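Local coordinates for protein ATP-dependent RNA helicase HrpB (Escherichia coli, PDB 6EUD) that hydrolyses ATP to ADP and phosphate as a DExH-box NTPase, with RNA helicase activity and binding of single-stranded RNA, at residues 366-371 and 405-410; 396-401 and 498-503. All blocks are in the same frame, centred on the assembly; numbering follows the deposited sequence.

Contact 1 (366-371 and 405-410); sequences ELLQWG and ERLSAQ
This is an apolar surface contact, Leu368 against Leu407, between the last turn of helix 361-370 and the short strand 406-407. That strand pairs with strand 402-403 in a small antiparallel hairpin leading into helix 409-417, consistent with the winged-helix region that follows the second RecA-like domain in DEAH/RHA helicases. The two leucines meet at a slant: Leu368 CB lies 3.8 Å from Leu407 CG, and the methyl Leu368 CD1 sits 3.9 Å from Leu407 CD2. The second methyl of each turns to main chain. Leu368 CD2 reaches Glu405 O at 3.5 Å, while Leu407 CD1 rests against the helix backbone, 4.0 Å from Gln369 N. In Leu407, CG stands opposite the carbonyl carbon (chi1 -80°), which carries the isobutyl end to the helix; Gln412 and Ala415 also touch it. Swapping Leu407 for an alanine would probably open a gap beside Leu368 CB and leave the backbone of Gln369 without the methyl that rests on it. Glu405 turns its carboxylate to Lys393 in a salt bridge. No hydrogen bond crosses between the segments, so what they share directly is van der Waals contact, which depends on the close fit of the two leucines.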
ATOM      1  N   GLU A 366       8.406   8.248  10.698  1.00 37.23           N
ATOM      2  CA  GLU A 366       8.134   8.224  12.143  1.00 38.88           C
ATOM      3  C   GLU A 366       8.787   7.056  12.874  1.00 41.61           C
ATOM      4  O   GLU A 366       9.397   7.244  13.937  1.00 44.51           O
ATOM      5  CB  GLU A 366       6.631   8.175  12.423  1.00 42.50           C
ATOM      6  CG  GLU A 366       5.847   9.375  11.932  1.00 48.59           C
ATOM      7  CD  GLU A 366       6.112  10.656  12.721  1.00 52.04           C
ATOM      8  OE1 GLU A 366       7.023  10.697  13.584  1.00 52.37           O
ATOM      9  OE2 GLU A 366       5.384  11.633  12.466  1.00 51.64           O
ATOM     10  N   LEU A 367       8.628   5.852  12.329  1.00 41.23           N
ATOM     11  CA  LEU A 367       9.213   4.649  12.927  1.00 43.38           C
ATOM     12  C   LEU A 367      10.744   4.730  12.982  1.00 47.54           C
ATOM     13  O   LEU A 367      11.341   4.339  13.980  1.00 44.62           O
ATOM     14  CB  LEU A 367       8.778   3.400  12.151  1.00 43.31           C
ATOM     15  CG  LEU A 367       7.267   3.133  12.120  1.00 43.35           C
ATOM     16  CD1 LEU A 367       6.951   1.888  11.309  1.00 44.60           C
ATOM     17  CD2 LEU A 367       6.709   3.019  13.540  1.00 42.49           C
ATOM     18  N   LEU A 368      11.377   5.243  11.921  1.00 49.69           N
ATOM     19  CA  LEU A 368      12.838   5.406  11.906  1.00 50.33           C
ATOM     20  C   LEU A 368      13.305   6.374  12.993  1.00 51.01           C
ATOM     21  O   LEU A 368      14.219   6.058  13.763  1.00 54.75           O
ATOM     22  CB  LEU A 368      13.319   5.885  10.532  1.00 51.52           C
ATOM     23  CG  LEU A 368      13.260   4.861   9.391  1.00 51.43           C
ATOM     24  CD1 LEU A 368      13.406   5.565   8.057  1.00 48.48           C
ATOM     25  CD2 LEU A 368      14.328   3.786   9.553  1.00 50.46           C
ATOM     26  N   GLN A 369      12.665   7.541  13.058  1.00 48.92           N
ATOM     27  CA  GLN A 369      12.907   8.524  14.120  1.00 51.23           C
ATOM     28  C   GLN A 369      12.601   7.922  15.499  1.00 47.38           C
ATOM     29  O   GLN A 369      13.248   8.245  16.484  1.00 46.04           O
ATOM     30  CB  GLN A 369      12.055   9.782  13.893  1.00 52.33           C
ATOM     31  CG  GLN A 369      12.290  10.912  14.891  1.00 59.18           C
ATOM     32  CD  GLN A 369      11.232  12.001  14.792  1.00 65.12           C
ATOM     33  OE1 GLN A 369      10.185  11.813  14.170  1.00 67.69           O
ATOM     34  NE2 GLN A 369      11.503  13.146  15.401  1.00 66.86           N
ATOM     35  N   TRP A 370      11.616   7.032  15.563  1.00 47.05           N
ATOM     36  CA  TRP A 370      11.278   6.375  16.826  1.00 47.75           C
ATOM     37  C   TRP A 370      12.384   5.394  17.220  1.00 48.17           C
ATOM     38  O   TRP A 370      12.539   5.053  18.395  1.00 49.11           O
ATOM     39  CB  TRP A 370       9.919   5.661  16.723  1.00 45.49           C
ATOM     40  CG  TRP A 370       9.443   5.057  18.023  1.00 49.88           C
ATOM     41  CD1 TRP A 370       9.229   3.730  18.287  1.00 49.88           C
ATOM     42  CD2 TRP A 370       9.136   5.759  19.238  1.00 52.88           C
ATOM     43  NE1 TRP A 370       8.803   3.563  19.590  1.00 50.96           N
ATOM     44  CE2 TRP A 370       8.733   4.793  20.193  1.00 52.84           C
ATOM     45  CE3 TRP A 370       9.150   7.108  19.608  1.00 52.60           C
ATOM     46  CZ2 TRP A 370       8.357   5.138  21.493  1.00 51.53           C
ATOM     47  CZ3 TRP A 370       8.776   7.445  20.899  1.00 52.63           C
ATOM     48  CH2 TRP A 370       8.387   6.465  21.825  1.00 51.35           C
ATOM     49  N   GLY A 371      13.157   4.955  16.231  1.00 47.44           N
ATOM     50  CA  GLY A 371      14.266   4.060  16.473  1.00 53.92           C
ATOM     51  C   GLY A 371      13.967   2.656  16.004  1.00 59.20           C
ATOM     52  O   GLY A 371      14.755   1.736  16.194  1.00 62.43           O
ATOM     53  N   GLU A 405      20.000   1.571   6.394  1.00 73.50           N
ATOM     54  CA  GLU A 405      18.686   1.216   6.923  1.00 73.97           C
ATOM     55  C   GLU A 405      18.235   2.233   7.967  1.00 69.33           C
ATOM     56  O   GLU A 405      17.180   2.090   8.582  1.00 69.05           O
ATOM     57  CB  GLU A 405      18.712  -0.188   7.533  1.00 84.64           C
ATOM     58  CG  GLU A 405      19.027  -1.305   6.543  1.00 93.14           C
ATOM     59  CD  GLU A 405      17.904  -1.553   5.554  1.00 98.41           C
ATOM     60  OE1 GLU A 405      17.023  -2.380   5.861  1.00101.35           O
ATOM     61  OE2 GLU A 405      17.903  -0.930   4.469  1.00 99.77           O
ATOM     62  N   ARG A 406      19.054   3.256   8.168  1.00 66.02           N
ATOM     63  CA  ARG A 406      18.750   4.290   9.134  1.00 65.28           C
ATOM     64  C   ARG A 406      18.519   5.621   8.433  1.00 61.71           C
ATOM     65  O   ARG A 406      18.656   5.735   7.209  1.00 62.07           O
ATOM     66  CB  ARG A 406      19.882   4.422  10.157  1.00 73.11           C
ATOM     67  CG  ARG A 406      20.084   3.186  11.022  1.00 84.54           C
ATOM     68  CD  ARG A 406      21.434   3.193  11.747  1.00 94.75           C
ATOM     69  NE  ARG A 406      21.524   4.179  12.826  1.00 99.79           N
ATOM     70  CZ  ARG A 406      22.044   5.398  12.692  1.00100.34           C
ATOM     71  NH1 ARG A 406      22.502   5.810  11.516  1.00100.51           N
ATOM     72  NH2 ARG A 406      22.089   6.215  13.736  1.00100.92           N
ATOM     73  N   LEU A 407      18.165   6.627   9.221  1.00 57.37           N
ATOM     74  CA  LEU A 407      18.005   7.974   8.710  1.00 50.46           C
ATOM     75  C   LEU A 407      19.359   8.575   8.432  1.00 51.07           C
ATOM     76  O   LEU A 407      20.282   8.434   9.234  1.00 55.20           O
ATOM     77  CB  LEU A 407      17.239   8.851   9.704  1.00 46.46           C
ATOM     78  CG  LEU A 407      15.715   8.751   9.775  1.00 42.95           C
ATOM     79  CD1 LEU A 407      15.206   9.711  10.841  1.00 40.93           C
ATOM     80  CD2 LEU A 407      15.077   9.034   8.412  1.00 36.56           C
ATOM     81  N   SER A 408      19.480   9.253   7.297  1.00 48.27           N
ATOM     82  CA  SER A 408      20.685  10.018   7.017  1.00 48.14           C
ATOM     83  C   SER A 408      20.713  11.274   7.878  1.00 47.59           C
ATOM     84  O   SER A 408      19.799  11.523   8.660  1.00 47.93           O
ATOM     85  CB  SER A 408      20.757  10.405   5.544  1.00 45.17           C
ATOM     86  OG  SER A 408      19.785  11.391   5.251  1.00 43.85           O
ATOM     87  N   ALA A 409      21.759  12.068   7.720  1.00 48.56           N
ATOM     88  CA  ALA A 409      21.842  13.348   8.397  1.00 53.36           C
ATOM     89  C   ALA A 409      20.679  14.260   7.985  1.00 55.30           C
ATOM     90  O   ALA A 409      20.073  14.927   8.821  1.00 59.23           O
ATOM     91  CB  ALA A 409      23.181  14.011   8.097  1.00 53.13           C
ATOM     92  N   GLN A 410      20.364  14.285   6.698  1.00 53.29           N
ATOM     93  CA  GLN A 410      19.260  15.108   6.218  1.00 54.41           C
ATOM     94  C   GLN A 410      17.922  14.517   6.662  1.00 49.95           C
ATOM     95  O   GLN A 410      17.000  15.257   7.042  1.00 45.48           O
ATOM     96  CB  GLN A 410      19.331  15.254   4.699  1.00 60.43           C
ATOM     97  CG  GLN A 410      20.577  16.025   4.238  1.00 71.05           C
ATOM     98  CD  GLN A 410      20.582  17.510   4.645  1.00 77.99           C
ATOM     99  OE1 GLN A 410      21.167  17.889   5.664  1.00 83.56           O
ATOM    100  NE2 GLN A 410      19.984  18.354   3.808  1.00 80.47           N
TER

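Contact 2 (396-401 and 498-503). With EDO (1,2-ethanediol), chain C.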
ATOM      1  N   LEU A 396      11.920   7.490   0.170  1.00 37.23           N
ATOM      2  CA  LEU A 396      12.813   8.101   1.147  1.00 36.81           C
ATOM      3  C   LEU A 396      14.242   8.109   0.611  1.00 41.56           C
ATOM      4  O   LEU A 396      15.003   9.063   0.850  1.00 37.62           O
ATOM      5  CB  LEU A 396      12.730   7.371   2.500  1.00 35.35           C
ATOM      6  CG  LEU A 396      11.408   7.546   3.269  1.00 37.54           C
ATOM      7  CD1 LEU A 396      11.490   6.974   4.667  1.00 38.17           C
ATOM      8  CD2 LEU A 396      11.009   9.013   3.361  1.00 29.04           C
ATOM      9  N   GLN A 397      14.597   7.061  -0.134  1.00 42.85           N
ATOM     10  CA  GLN A 397      15.887   7.023  -0.825  1.00 42.94           C
ATOM     11  C   GLN A 397      16.000   8.168  -1.829  1.00 39.80           C
ATOM     12  O   GLN A 397      16.981   8.907  -1.820  1.00 42.67           O
ATOM     13  CB  GLN A 397      16.083   5.675  -1.515  1.00 45.76           C
ATOM     14  CG  GLN A 397      16.604   4.606  -0.578  1.00 54.89           C
ATOM     15  CD  GLN A 397      16.277   3.189  -1.022  1.00 63.24           C
ATOM     16  OE1 GLN A 397      15.645   2.970  -2.058  1.00 67.41           O
ATOM     17  NE2 GLN A 397      16.684   2.215  -0.212  1.00 66.18           N
ATOM     18  N   MET A 398      14.985   8.324  -2.678  1.00 35.05           N
ATOM     19  CA  MET A 398      14.951   9.415  -3.645  1.00 35.69           C
ATOM     20  C   MET A 398      15.168  10.774  -2.960  1.00 37.24           C
ATOM     21  O   MET A 398      15.843  11.651  -3.501  1.00 41.00           O
ATOM     22  CB  MET A 398      13.618   9.422  -4.420  1.00 34.67           C
ATOM     23  CG  MET A 398      13.591  10.382  -5.632  1.00 33.77           C
ATOM     24  SD  MET A 398      11.961  10.765  -6.314  1.00 49.12           S
ATOM     25  CE  MET A 398      11.447  12.128  -5.277  1.00 52.65           C
ATOM     26  N   LEU A 399      14.594  10.934  -1.770  1.00 34.12           N
ATOM     27  CA  LEU A 399      14.641  12.201  -1.045  1.00 31.90           C
ATOM     28  C   LEU A 399      15.940  12.396  -0.270  1.00 36.81           C
ATOM     29  O   LEU A 399      16.162  13.450   0.319  1.00 37.49           O
ATOM     30  CB  LEU A 399      13.439  12.296  -0.092  1.00 32.39           C
ATOM     31  CG  LEU A 399      12.060  12.291  -0.788  1.00 32.95           C
ATOM     32  CD1 LEU A 399      10.945  12.226   0.236  1.00 31.55           C
ATOM     33  CD2 LEU A 399      11.893  13.510  -1.744  1.00 26.69           C
ATOM     34  N   GLY A 400      16.789  11.371  -0.266  1.00 40.01           N
ATOM     35  CA  GLY A 400      18.045  11.403   0.471  1.00 39.21           C
ATOM     36  C   GLY A 400      17.940  11.287   1.989  1.00 41.62           C
ATOM     37  O   GLY A 400      18.854  11.679   2.714  1.00 42.87           O
ATOM     38  N   ALA A 401      16.833  10.734   2.470  1.00 40.29           N
ATOM     39  CA  ALA A 401      16.568  10.640   3.901  1.00 42.22           C
ATOM     40  C   ALA A 401      17.230   9.413   4.553  1.00 49.25           C
ATOM     41  O   ALA A 401      17.342   9.333   5.787  1.00 52.69           O
ATOM     42  CB  ALA A 401      15.049  10.614   4.143  1.00 35.35           C
ATOM     43  N   ALA A 498      12.373  17.234  -4.408  1.00 33.51           N
ATOM     44  CA  ALA A 498      11.352  16.490  -3.693  1.00 32.91           C
ATOM     45  C   ALA A 498      10.271  15.892  -4.603  1.00 32.05           C
ATOM     46  O   ALA A 498       9.510  15.036  -4.170  1.00 32.70           O
ATOM     47  CB  ALA A 498      10.710  17.382  -2.643  1.00 25.57           C
ATOM     48  N   PHE A 499      10.195  16.345  -5.850  1.00 29.79           N
ATOM     49  CA  PHE A 499       9.193  15.832  -6.779  1.00 29.67           C
ATOM     50  C   PHE A 499       9.785  15.478  -8.135  1.00 36.06           C
ATOM     51  O   PHE A 499       9.141  15.680  -9.161  1.00 39.03           O
ATOM     52  CB  PHE A 499       8.077  16.853  -6.959  1.00 29.80           C
ATOM     53  CG  PHE A 499       7.398  17.235  -5.676  1.00 32.61           C
ATOM     54  CD1 PHE A 499       7.872  18.288  -4.907  1.00 31.66           C
ATOM     55  CD2 PHE A 499       6.299  16.524  -5.223  1.00 31.51           C
ATOM     56  CE1 PHE A 499       7.242  18.629  -3.726  1.00 29.75           C
ATOM     57  CE2 PHE A 499       5.664  16.860  -4.033  1.00 28.06           C
ATOM     58  CZ  PHE A 499       6.129  17.912  -3.290  1.00 28.74           C
ATOM     59  N   ALA A 500      11.011  14.957  -8.142  1.00 37.85           N
ATOM     60  CA  ALA A 500      11.704  14.613  -9.391  1.00 35.15           C
ATOM     61  C   ALA A 500      10.905  13.643 -10.278  1.00 35.05           C
ATOM     62  O   ALA A 500      10.909  13.763 -11.499  1.00 38.29           O
ATOM     63  CB  ALA A 500      13.057  14.031  -9.079  1.00 31.60           C
ATOM     64  N   ASP A 501      10.234  12.679  -9.653  1.00 34.89           N
ATOM     65  CA  ASP A 501       9.404  11.708 -10.356  1.00 34.87           C
ATOM     66  C   ASP A 501       8.149  12.349 -10.957  1.00 40.28           C
ATOM     67  O   ASP A 501       7.421  11.700 -11.719  1.00 41.09           O
ATOM     68  CB  ASP A 501       8.990  10.588  -9.403  1.00 31.45           C
ATOM     69  CG  ASP A 501       8.346  11.121  -8.131  1.00 30.82           C
ATOM     70  OD1 ASP A 501       8.746  12.208  -7.682  1.00 37.96           O
ATOM     71  OD2 ASP A 501       7.448  10.474  -7.565  1.00 30.53           O
ATOM     72  N   ARG A 502       7.880  13.607 -10.597  1.00 38.50           N
ATOM     73  CA  ARG A 502       6.689  14.275 -11.111  1.00 36.84           C
ATOM     74  C   ARG A 502       7.034  15.430 -12.037  1.00 35.70           C
ATOM     75  O   ARG A 502       6.183  16.257 -12.334  1.00 41.25           O
ATOM     76  CB  ARG A 502       5.814  14.758  -9.964  1.00 34.21           C
ATOM     77  CG  ARG A 502       5.375  13.622  -9.088  1.00 31.54           C
ATOM     78  CD  ARG A 502       4.508  14.089  -7.952  1.00 32.22           C
ATOM     79  NE  ARG A 502       4.174  12.970  -7.082  1.00 34.42           N
ATOM     80  CZ  ARG A 502       3.560  13.106  -5.917  1.00 37.59           C
ATOM     81  NH1 ARG A 502       3.226  14.316  -5.473  1.00 41.19           N
ATOM     82  NH2 ARG A 502       3.287  12.037  -5.192  1.00 34.12           N
ATOM     83  N   ILE A 503       8.286  15.483 -12.480  1.00 38.58           N
ATOM     84  CA  ILE A 503       8.673  16.307 -13.621  1.00 43.70           C
ATOM     85  C   ILE A 503       7.902  15.860 -14.859  1.00 53.94           C
ATOM     86  O   ILE A 503       7.854  14.670 -15.167  1.00 58.06           O
ATOM     87  CB  ILE A 503      10.161  16.198 -13.891  1.00 39.86           C
ATOM     88  CG1 ILE A 503      10.937  16.878 -12.758  1.00 39.41           C
ATOM     89  CG2 ILE A 503      10.487  16.777 -15.259  1.00 35.59           C
ATOM     90  CD1 ILE A 503      12.440  16.660 -12.810  1.00 36.92           C
TER
HETATM   91  C1  EDO C 902       9.776   7.274  -7.225  1.00 56.79           C
HETATM   92  O1  EDO C 902       9.312   6.649  -6.056  1.00 52.09           O
HETATM   93  C2  EDO C 902       8.790   7.042  -8.381  1.00 60.52           C
HETATM   94  O2  EDO C 902       7.495   7.609  -8.102  1.00 59.61           O
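The backbones come nearest where Leu399, beside the end of helix 386-398, faces Ala498, the last residue of helix 491-498, with CA of Leu399 6.0 Å from CA of Ala498 and no hydrogen bond between the segments. Leu399 lays its CD2 methyl against the backbone of Ala498, 3.6 Å from Ala498 CA, and helix 421-429 closes in beside the pair through Ala425 and Met426. Met398 bridges to the turn 499-501. Its chain runs out extended, CG anti to the backbone N (chi1 -170°), then bends at the sulfur (chi3 86°) so that CE swings in among polar atoms: Ala498 O at 3.7 Å, Ala500 N at 4.0 Å and the carboxylate oxygen Asp501 OD1 at 3.6 Å. The thioether crosses the Asp501 side chain at about a right angle, with SD 3.8 Å from OD1 of Asp501. The other carboxylate oxygen is engaged differently. Asp501 OD2 forms a salt bridge with Arg422 and accepts a hydrogen bond of 2.9 Å from O2 of an ethanediol, probably picked up from the crystallisation liquor. Phe499 turns from the helix end, its side chain packing on Ile536 and Pro538 of strand 534-542, and Arg502 NH1 lies in the plane of its ring, at the edge. After Leu399 a Schellman motif closes the helix at Gly400, whose phi is positive. The contact therefore joins a helix end to the link between the helical region and the sheet begun by strand 503-506. Its chemistry is divided: methyl groups and a thioether make the apolar side, while Arg422 supplies the charge partner of Asp501, probably keeping that carboxylate ionised beside the polarisable sulfur.

How the contacts relate
Contact 1 lies at the surface and contact 2 is partly buried; their centres are about 17 Å apart. They rest on helices 361-370 and 386-398, consecutive in the chain and packed together where Leu396 meets Leu368. The segments alternate along the sequence, and the join is direct: Ser408 N probably bonds to Ala401 O at 2.6 Å, and Ser408 OG probably to Gly400 O at 2.7 Å, tying the start of helix 409-417 to the end of helix 386-398. Neither contact has a hydrogen bond across it. Contact 1 is leucine on leucine, whereas contact 2 sets a thioether against a carboxylate and carbonyl, with the Asp501-Arg422 salt bridge alongside, just before strand 503-506.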